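Local coordinates for protein putative aminotransferase (Actinomadura melliaura, PDB 4ZWV) that probably transfers amino groups with pyridoxal 5'-phosphate as cofactor, as a putative sugar aminotransferase in making the aminopentose of the indolocarbazole AT2433, at residues Pro278-Leu283 against Tyr296-Asp301; Asp301-Phe306 against Val343-Val348; Arg66-Pro71 against Ala122-Ile127. One frame throughout, in Å; residues are numbered along the deposited sequence. Where two conformers were deposited one is given.

In the fold
Along the chain the three contacts follow in series, none enclosing or crossing another. Interaction 3 comes first: it returns strand 123-129 to the loop after helix 57-66, closing a stretch of 50 residues that holds strands 76-79 and 97-100 of the large mixed sheet. Interaction 1 then pairs strands 280-282 and 296-300 across a short connection. Interaction 2 opens at Asp301, which it shares with interaction 1, and brings the start of helix 303-312 against the turn between helix 338-344 and strand 347-350. Both reach one small antiparallel sheet, strand 296-300 lying between 280-282 and 347-350, and a Glu281-Arg346 salt bridge joins them; interaction 3 is centred about 36 Å from either centre.

Interaction 1 of 3, residues Pro278-Leu283 against Tyr296-Asp301; sequences PGLELL and YDVKVD
Glu281 and Lys299 face each other as an antiparallel hydrogen-bonded pair, Glu281 N reaching Lys299 O at 2.8 Å and Lys299 N returning to Glu281 O at 3.0 Å. A third backbone bond, from Asp301 N to Gly279 O, continues the ladder to its end, where Gly279 has the positive phi (81°) that suits glycine. The Lys299 side chain runs along that of Glu281. Its CB lies 4.0 Å from Glu281 O; CD packs on Val343 CG1 of the adjoining turn; and a bend at chi3 (-70°) brings CE alongside the carboxylate, 3.6 Å from Glu281 OE1, with one of the two conformers of Leu283 crossing it at about a right angle. At the tip, NZ forms a long salt bridge to Glu281 OE1 at 3.6 Å, donates to two waters and is also held by Pro105 O. One of these waters donates in turn to Leu282 O; the other bonds weakly to Glu281 OE1, whose stronger partner is Arg346. The other face of the sheet is apolar: Leu280 CD1 meets Val300 CG1 at 3.9 Å and Val298 CG2 a little farther off, while Leu282 CD2 touches Val298 CG1 and reaches the edge of the Tyr296 ring at OH, 3.6 Å away. That hydroxyl is hydrogen-bonded to Asp271. The two antiparallel strands therefore carry one apolar and one charged face. Because Glu281 is shared between Lys299 and the closer Arg346, its carboxylate probably stays ionised, its charge spread over two basic groups.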
loop_
_atom_site.group_PDB
_atom_site.type_symbol
_atom_site.label_atom_id
_atom_site.label_comp_id
_atom_site.label_asym_id
_atom_site.label_seq_id
_atom_site.Cartn_x
_atom_site.Cartn_y
_atom_site.Cartn_z
ATOM N N PRO A 278 -7.807 36.931 25.512
ATOM C CA PRO A 278 -9.225 37.060 25.159
ATOM C C PRO A 278 -9.545 36.314 23.874
ATOM O O PRO A 278 -8.834 36.470 22.875
ATOM C CB PRO A 278 -9.405 38.568 24.963
ATOM C CG PRO A 278 -8.281 39.187 25.715
ATOM C CD PRO A 278 -7.138 38.237 25.619
ATOM N N GLY A 279 -10.594 35.500 23.904
ATOM C CA GLY A 279 -11.008 34.781 22.718
ATOM C C GLY A 279 -10.214 33.519 22.413
ATOM O O GLY A 279 -10.423 32.911 21.370
ATOM N N LEU A 280 -9.306 33.124 23.304
ATOM C CA LEU A 280 -8.537 31.896 23.112
ATOM C C LEU A 280 -8.654 30.973 24.322
ATOM O O LEU A 280 -8.426 31.381 25.466
ATOM C CB LEU A 280 -7.062 32.221 22.827
ATOM C CG LEU A 280 -6.198 31.012 22.433
ATOM C CD1 LEU A 280 -5.168 31.402 21.383
ATOM C CD2 LEU A 280 -5.503 30.402 23.642
ATOM N N GLU A 281 -8.998 29.720 24.058
ATOM C CA GLU A 281 -9.145 28.715 25.098
ATOM C C GLU A 281 -8.136 27.597 24.872
ATOM O O GLU A 281 -8.030 27.062 23.773
ATOM C CB GLU A 281 -10.576 28.171 25.111
ATOM C CG GLU A 281 -10.885 27.244 26.271
ATOM C CD GLU A 281 -12.333 26.789 26.274
ATOM O OE1 GLU A 281 -12.982 26.866 25.209
ATOM O OE2 GLU A 281 -12.818 26.351 27.338
ATOM N N LEU A 282 -7.374 27.271 25.910
ATOM C CA LEU A 282 -6.418 26.174 25.846
ATOM C C LEU A 282 -7.088 24.838 26.156
ATOM O O LEU A 282 -8.149 24.796 26.783
ATOM C CB LEU A 282 -5.276 26.412 26.837
ATOM C CG LEU A 282 -4.452 27.692 26.676
ATOM C CD1 LEU A 282 -3.430 27.795 27.791
ATOM C CD2 LEU A 282 -3.761 27.723 25.323
ATOM N N LEU A 283 -6.482 23.751 25.686
ATOM C CA LEU A 283 -6.933 22.417 26.065
ATOM C C LEU A 283 -6.215 21.995 27.350
ATOM O O LEU A 283 -4.995 22.107 27.449
ATOM C CB LEU A 283 -6.671 21.420 24.936
ATOM C CG LEU A 283 -7.575 21.622 23.718
ATOM C CD1 LEU A 283 -7.093 20.803 22.546
ATOM C CD2 LEU A 283 -9.018 21.271 24.063
ATOM N N TYR A 296 -0.155 21.764 18.057
ATOM C CA TYR A 296 -0.655 22.318 19.316
ATOM C C TYR A 296 -2.024 22.948 19.075
ATOM O O TYR A 296 -2.140 23.942 18.362
ATOM C CB TYR A 296 0.339 23.342 19.879
ATOM C CG TYR A 296 -0.036 23.866 21.247
ATOM C CD1 TYR A 296 0.421 23.240 22.399
ATOM C CD2 TYR A 296 -0.855 24.984 21.386
ATOM C CE1 TYR A 296 0.067 23.713 23.666
ATOM C CE2 TYR A 296 -1.211 25.462 22.643
ATOM C CZ TYR A 296 -0.742 24.821 23.774
ATOM O OH TYR A 296 -1.098 25.291 25.024
ATOM N N ASP A 297 -3.065 22.354 19.656
ATOM C CA ASP A 297 -4.430 22.822 19.423
ATOM C C ASP A 297 -4.882 23.883 20.420
ATOM O O ASP A 297 -4.585 23.804 21.618
ATOM C CB ASP A 297 -5.419 21.658 19.481
ATOM C CG ASP A 297 -5.406 20.816 18.220
ATOM O OD1 ASP A 297 -4.692 21.186 17.267
ATOM O OD2 ASP A 297 -6.128 19.797 18.182
ATOM N N VAL A 298 -5.620 24.871 19.916
ATOM C CA VAL A 298 -6.357 25.810 20.757
ATOM C C VAL A 298 -7.752 26.003 20.170
ATOM O O VAL A 298 -8.043 25.517 19.078
ATOM C CB VAL A 298 -5.646 27.178 20.880
ATOM C CG1 VAL A 298 -4.277 27.017 21.543
ATOM C CG2 VAL A 298 -5.502 27.841 19.526
ATOM N N LYS A 299 -8.617 26.689 20.901
ATOM C CA LYS A 299 -9.943 27.018 20.394
ATOM C C LYS A 299 -10.120 28.527 20.448
ATOM O O LYS A 299 -9.863 29.135 21.480
ATOM C CB LYS A 299 -11.023 26.296 21.207
ATOM C CG LYS A 299 -10.975 24.771 21.056
ATOM C CD LYS A 299 -11.945 24.052 22.005
ATOM C CE LYS A 299 -11.494 24.154 23.450
ATOM N NZ LYS A 299 -12.374 23.388 24.388
ATOM N N VAL A 300 -10.543 29.140 19.342
ATOM C CA VAL A 300 -10.653 30.601 19.301
ATOM C C VAL A 300 -12.013 31.126 18.846
ATOM O O VAL A 300 -12.710 30.486 18.049
ATOM C CB VAL A 300 -9.574 31.229 18.370
ATOM C CG1 VAL A 300 -8.176 30.948 18.895
ATOM C CG2 VAL A 300 -9.718 30.723 16.940
ATOM N N ASP A 301 -12.374 32.292 19.377
ATOM C CA ASP A 301 -13.494 33.087 18.884
ATOM C C ASP A 301 -13.064 33.847 17.635
ATOM O O ASP A 301 -11.885 34.181 17.492
ATOM C CB ASP A 301 -13.973 34.073 19.943
ATOM C CG ASP A 301 -14.423 33.395 21.218
ATOM O OD1 ASP A 301 -14.815 32.215 21.165
ATOM O OD2 ASP A 301 -14.383 34.056 22.277
HETATM O O HOH W 1 -15.103 24.275 24.334
HETATM O O HOH W 2 -10.678 23.438 26.723
HETATM O O HOH W 3 -3.949 23.925 24.324
#

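Interaction 2 of 3, residues Asp301-Phe306 against Val343-Val348; sequences DDRPAF and VYDRMV
The guanidinium of Arg303 lies with Asp345 O over the centre of one face, 3.2 Å above its plane, while Tyr344 O and Met347 O sit near the plane at its edge. NH1 takes both edge carbonyls. It donates to Met347 O at 2.9 Å in the carbonyl plane, on a lone pair, and to Tyr344 O at 2.8 Å, a bond tilted from the carbonyl plane. A water at the edge joins NH2 to the same Tyr344 O. Asp345 O, by contrast, is no acceptor for the group; NE is near it but at a poor angle, and a water links that carbonyl to Arg303 N instead. The second flat group, the ring of Phe306, meets a methyl of Val348 obliquely, CE2 lying 3.8 Å from CG1 in the one conformer of Val348 given. The third, the Arg346 guanidinium, has at its edge a water that it shares with Asp301 OD1; its salt bridge goes to Glu281.

Arg303 gets its head into the turn by leaving the helix with CG anti to the backbone N (chi1 -167°), then bending at chi3 (62°). Three carbonyls of one turn, those of Tyr344, Asp345 and Met347 (a selenomethionine), meet it there, two of them gripped by NH1 and the third over the face, where its partial negative charge is probably favourable to the cation.

The contact sets the first turn of helix 303-312, with Asp302 at its N-cap, against the bend where helix 338-344 gives way to strand 347-350. Phe306 also rests on Val300 of strand 296-300 and meets Trp372 edge-to-face, so that the start of the helix packs, through Phe306, on the Val300-Val348 part of the sheet's apolar face.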
loop_
_atom_site.group_PDB
_atom_site.type_symbol
_atom_site.label_atom_id
_atom_site.label_comp_id
_atom_site.label_asym_id
_atom_site.label_seq_id
_atom_site.Cartn_x
_atom_site.Cartn_y
_atom_site.Cartn_z
ATOM N N ASP A 301 -12.374 32.292 19.377
ATOM C CA ASP A 301 -13.494 33.087 18.884
ATOM C C ASP A 301 -13.064 33.847 17.635
ATOM O O ASP A 301 -11.885 34.181 17.492
ATOM C CB ASP A 301 -13.973 34.073 19.943
ATOM C CG ASP A 301 -14.423 33.395 21.218
ATOM O OD1 ASP A 301 -14.815 32.215 21.165
ATOM O OD2 ASP A 301 -14.383 34.056 22.277
ATOM N N ASP A 302 -14.022 34.138 16.754
ATOM C CA ASP A 302 -13.760 34.846 15.492
ATOM C C ASP A 302 -12.575 34.233 14.756
ATOM O O ASP A 302 -11.604 34.916 14.429
ATOM C CB ASP A 302 -13.508 36.337 15.727
ATOM C CG ASP A 302 -13.668 37.167 14.453
ATOM O OD1 ASP A 302 -13.942 36.584 13.379
ATOM O OD2 ASP A 302 -13.501 38.404 14.524
ATOM N N ARG A 303 -12.653 32.932 14.512
ATOM C CA ARG A 303 -11.558 32.224 13.869
ATOM C C ARG A 303 -11.207 32.724 12.454
ATOM O O ARG A 303 -10.041 32.684 12.084
ATOM C CB ARG A 303 -11.854 30.727 13.831
ATOM C CG ARG A 303 -10.632 29.889 13.477
ATOM C CD ARG A 303 -10.961 28.413 13.456
ATOM N NE ARG A 303 -11.970 28.117 12.442
ATOM C CZ ARG A 303 -12.547 26.930 12.290
ATOM N NH1 ARG A 303 -12.198 25.911 13.068
ATOM N NH2 ARG A 303 -13.467 26.761 11.346
ATOM N N PRO A 304 -12.196 33.188 11.658
ATOM C CA PRO A 304 -11.746 33.729 10.366
ATOM C C PRO A 304 -10.760 34.891 10.510
ATOM O O PRO A 304 -9.786 34.963 9.754
ATOM C CB PRO A 304 -13.053 34.198 9.712
ATOM C CG PRO A 304 -14.074 33.277 10.254
ATOM C CD PRO A 304 -13.668 33.072 11.704
ATOM N N ALA A 305 -11.002 35.780 11.468
ATOM C CA ALA A 305 -10.074 36.876 11.722
ATOM C C ALA A 305 -8.757 36.343 12.294
ATOM O O ALA A 305 -7.688 36.857 11.968
ATOM C CB ALA A 305 -10.699 37.900 12.657
ATOM N N PHE A 306 -8.832 35.307 13.125
ATOM C CA PHE A 306 -7.627 34.679 13.672
ATOM C C PHE A 306 -6.753 34.094 12.559
ATOM O O PHE A 306 -5.534 34.271 12.556
ATOM C CB PHE A 306 -7.993 33.583 14.678
ATOM C CG PHE A 306 -6.798 32.949 15.356
ATOM C CD1 PHE A 306 -6.283 33.481 16.528
ATOM C CD2 PHE A 306 -6.209 31.810 14.827
ATOM C CE1 PHE A 306 -5.187 32.887 17.156
ATOM C CE2 PHE A 306 -5.121 31.213 15.443
ATOM C CZ PHE A 306 -4.604 31.752 16.607
ATOM N N VAL A 343 -17.113 22.701 18.984
ATOM C CA VAL A 343 -15.718 23.125 18.882
ATOM C C VAL A 343 -15.169 23.211 17.452
ATOM O O VAL A 343 -14.101 23.787 17.225
ATOM C CB VAL A 343 -14.787 22.185 19.688
ATOM C CG1 VAL A 343 -15.053 22.322 21.179
ATOM C CG2 VAL A 343 -14.942 20.736 19.231
ATOM N N TYR A 344 -15.878 22.639 16.482
ATOM C CA TYR A 344 -15.294 22.497 15.149
ATOM C C TYR A 344 -15.056 23.835 14.436
ATOM O O TYR A 344 -14.140 23.941 13.612
ATOM C CB TYR A 344 -16.166 21.596 14.278
ATOM C CG TYR A 344 -15.530 21.273 12.945
ATOM C CD1 TYR A 344 -14.371 20.501 12.875
ATOM C CD2 TYR A 344 -16.079 21.744 11.759
ATOM C CE1 TYR A 344 -13.783 20.198 11.659
ATOM C CE2 TYR A 344 -15.494 21.445 10.535
ATOM C CZ TYR A 344 -14.347 20.680 10.495
ATOM O OH TYR A 344 -13.780 20.384 9.282
ATOM N N ASP A 345 -15.855 24.849 14.760
ATOM C CA ASP A 345 -15.689 26.162 14.146
ATOM C C ASP A 345 -14.728 27.027 14.949
ATOM O O ASP A 345 -14.469 28.170 14.585
ATOM C CB ASP A 345 -17.028 26.887 14.024
ATOM C CG ASP A 345 -17.947 26.246 13.012
ATOM O OD1 ASP A 345 -17.453 25.831 11.943
ATOM O OD2 ASP A 345 -19.160 26.152 13.292
ATOM N N ARG A 346 -14.197 26.469 16.031
ATOM C CA ARG A 346 -13.282 27.200 16.903
ATOM C C ARG A 346 -11.864 26.649 16.883
ATOM O O ARG A 346 -10.906 27.377 17.135
ATOM C CB ARG A 346 -13.804 27.192 18.337
ATOM C CG ARG A 346 -15.093 27.975 18.519
ATOM C CD ARG A 346 -15.786 27.571 19.810
ATOM N NE ARG A 346 -14.952 27.867 20.966
ATOM C CZ ARG A 346 -14.852 27.087 22.035
ATOM N NH1 ARG A 346 -15.525 25.941 22.097
ATOM N NH2 ARG A 346 -14.068 27.448 23.040
HETATM N N MSE A 347 -11.723 25.366 16.588
HETATM C CA MSE A 347 -10.420 24.738 16.739
HETATM C C MSE A 347 -9.422 25.216 15.693
HETATM O O MSE A 347 -9.762 25.448 14.523
HETATM C CB MSE A 347 -10.545 23.211 16.687
HETATM C CG MSE A 347 -11.093 22.699 15.398
HETATM SE SE MSE A 347 -11.190 20.749 15.430
HETATM C CE MSE A 347 -12.457 20.480 16.845
ATOM N N VAL A 348 -8.175 25.355 16.121
ATOM C CA VAL A 348 -7.073 25.676 15.212
ATOM C C VAL A 348 -5.769 25.066 15.740
ATOM O O VAL A 348 -5.488 25.122 16.939
ATOM C CB VAL A 348 -6.924 27.203 15.009
ATOM C CG1 VAL A 348 -6.909 27.932 16.333
ATOM C CG2 VAL A 348 -5.679 27.526 14.168
HETATM O O HOH W 4 -13.283 29.894 22.000
HETATM O O HOH W 5 -14.625 30.839 15.945
HETATM O O HOH W 6 -14.432 24.458 10.666
HETATM O O HOH W 7 -16.251 28.076 10.039
#

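Interaction 3 of 3, residues Arg66-Pro71 against Ala122-Ile127; sequences RLLDAP and ATRAII
Leu68 and Ala125 form the closest apolar touch, CD1 to CB at 3.5 Å, and beside them Ala70 lays its methyl on Arg124. Here Ala70 CB sits 3.4 Å above one face of the guanidinium, offset toward its rim, so that this face packs on the loop while the edge makes the bonds. The Arg124 chain gets there extended, with CG anti to the backbone N (chi1 176°), and turns its head only at the last torsion (chi4 84°). NH1 then donates to Ala70 O at 3.2 Å, coming from above the carbonyl plane and not on a lone pair. NH2 adds weak bonds to the same oxygen and to Pro71 O, the latter at 3.0 Å at the guanidinium's edge; its stronger partner is Arg74 O, farther along the loop. The other side of the contact is watery. There Leu68 O lies 4.1 Å from Arg124 NH1 and is bridged to it by a water 2.7 Å from the carbonyl, while a second water accepts from Ala70 N and, weakly, from NH1, and also lies against Leu68 O. Replacing Arg124 by a leucine would probably leave Ala70 O and Arg74 O without their charged donor and free the loop to shift from the strand.

Strand 123-129 runs between strands 76-79 and 157-161 in the seven-stranded mixed sheet, as in the large domain of fold-type I aminotransferases. The contact fixes to the beginning of this inner strand the loop that leads from helix 57-66 into neighbouring strand 76-79.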
loop_
_atom_site.group_PDB
_atom_site.type_symbol
_atom_site.label_atom_id
_atom_site.label_comp_id
_atom_site.label_asym_id
_atom_site.label_seq_id
_atom_site.Cartn_x
_atom_site.Cartn_y
_atom_site.Cartn_z
ATOM N N ARG A 66 -8.273 -6.632 9.211
ATOM C CA ARG A 66 -8.401 -7.969 8.627
ATOM C C ARG A 66 -8.144 -9.059 9.664
ATOM O O ARG A 66 -8.695 -10.157 9.556
ATOM C CB ARG A 66 -7.453 -8.148 7.440
ATOM C CG ARG A 66 -7.776 -7.270 6.246
ATOM C CD ARG A 66 -9.073 -7.660 5.540
ATOM N NE ARG A 66 -9.411 -6.711 4.476
ATOM C CZ ARG A 66 -10.417 -6.855 3.612
ATOM N NH1 ARG A 66 -10.628 -5.924 2.681
ATOM N NH2 ARG A 66 -11.193 -7.928 3.659
ATOM N N LEU A 67 -7.340 -8.751 10.681
ATOM C CA LEU A 67 -7.012 -9.751 11.702
ATOM C C LEU A 67 -8.159 -10.039 12.676
ATOM O O LEU A 67 -8.105 -11.003 13.444
ATOM C CB LEU A 67 -5.770 -9.303 12.483
ATOM C CG LEU A 67 -4.466 -9.329 11.667
ATOM C CD1 LEU A 67 -3.364 -8.606 12.408
ATOM C CD2 LEU A 67 -4.041 -10.763 11.383
ATOM N N LEU A 68 -9.205 -9.222 12.627
ATOM C CA LEU A 68 -10.312 -9.378 13.567
ATOM C C LEU A 68 -11.110 -10.624 13.288
ATOM O O LEU A 68 -11.328 -10.979 12.141
ATOM C CB LEU A 68 -11.231 -8.163 13.540
ATOM C CG LEU A 68 -10.538 -6.884 13.978
ATOM C CD1 LEU A 68 -11.547 -5.757 13.998
ATOM C CD2 LEU A 68 -9.880 -7.070 15.344
ATOM N N ASP A 69 -11.517 -11.283 14.368
ATOM C CA ASP A 69 -12.388 -12.446 14.304
ATOM C C ASP A 69 -13.770 -12.061 14.811
ATOM O O ASP A 69 -14.007 -11.975 16.019
ATOM C CB ASP A 69 -11.805 -13.596 15.131
ATOM C CG ASP A 69 -12.717 -14.803 15.182
ATOM O OD1 ASP A 69 -13.515 -14.998 14.238
ATOM O OD2 ASP A 69 -12.637 -15.557 16.175
ATOM N N ALA A 70 -14.679 -11.811 13.878
ATOM C CA ALA A 70 -16.054 -11.488 14.224
ATOM C C ALA A 70 -16.963 -11.832 13.054
ATOM O O ALA A 70 -16.530 -11.749 11.895
ATOM C CB ALA A 70 -16.175 -10.012 14.596
ATOM N N PRO A 71 -18.213 -12.230 13.345
ATOM C CA PRO A 71 -19.169 -12.582 12.289
ATOM C C PRO A 71 -19.512 -11.378 11.418
ATOM O O PRO A 71 -19.406 -10.237 11.871
ATOM C CB PRO A 71 -20.392 -13.072 13.072
ATOM C CG PRO A 71 -20.306 -12.357 14.378
ATOM C CD PRO A 71 -18.832 -12.291 14.684
ATOM N N ALA A 122 -24.187 -5.000 17.025
ATOM C CA ALA A 122 -23.504 -4.976 15.732
ATOM C C ALA A 122 -22.044 -4.534 15.798
ATOM O O ALA A 122 -21.349 -4.553 14.785
ATOM C CB ALA A 122 -24.259 -4.066 14.758
ATOM N N THR A 123 -21.571 -4.140 16.976
ATOM C CA THR A 123 -20.226 -3.588 17.092
ATOM C C THR A 123 -19.144 -4.630 16.884
ATOM O O THR A 123 -19.043 -5.620 17.617
ATOM C CB THR A 123 -20.000 -2.931 18.453
ATOM O OG1 THR A 123 -20.973 -1.906 18.641
ATOM C CG2 THR A 123 -18.619 -2.314 18.508
ATOM N N ARG A 124 -18.340 -4.397 15.859
ATOM C CA ARG A 124 -17.243 -5.268 15.533
ATOM C C ARG A 124 -15.941 -4.859 16.227
ATOM O O ARG A 124 -15.194 -5.686 16.765
ATOM C CB ARG A 124 -17.066 -5.219 14.009
ATOM C CG ARG A 124 -15.923 -5.976 13.462
ATOM C CD ARG A 124 -15.937 -5.938 11.930
ATOM N NE ARG A 124 -15.151 -7.057 11.443
ATOM C CZ ARG A 124 -15.628 -8.282 11.291
ATOM N NH1 ARG A 124 -14.831 -9.249 10.876
ATOM N NH2 ARG A 124 -16.909 -8.542 11.553
ATOM N N ALA A 125 -15.705 -3.556 16.260
ATOM C CA ALA A 125 -14.444 -3.009 16.743
ATOM C C ALA A 125 -14.598 -1.530 16.998
ATOM O O ALA A 125 -15.581 -0.912 16.577
ATOM C CB ALA A 125 -13.310 -3.248 15.737
ATOM N N ILE A 126 -13.608 -0.976 17.688
ATOM C CA ILE A 126 -13.533 0.447 17.967
ATOM C C ILE A 126 -12.149 0.909 17.567
ATOM O O ILE A 126 -11.185 0.273 17.954
ATOM C CB ILE A 126 -13.772 0.733 19.461
ATOM C CG1 ILE A 126 -15.135 0.186 19.904
ATOM C CG2 ILE A 126 -13.644 2.236 19.750
ATOM C CD1 ILE A 126 -15.185 -0.117 21.400
ATOM N N ILE A 127 -12.045 1.951 16.748
ATOM C CA ILE A 127 -10.732 2.547 16.485
ATOM C C ILE A 127 -10.634 3.815 17.309
ATOM O O ILE A 127 -11.496 4.690 17.212
ATOM C CB ILE A 127 -10.502 2.856 14.989
ATOM C CG1 ILE A 127 -10.629 1.564 14.162
ATOM C CG2 ILE A 127 -9.130 3.483 14.792
ATOM C CD1 ILE A 127 -10.320 1.746 12.665
HETATM O O HOH W 8 -11.987 -9.510 10.007
HETATM O O HOH W 9 -13.674 -12.248 11.167
#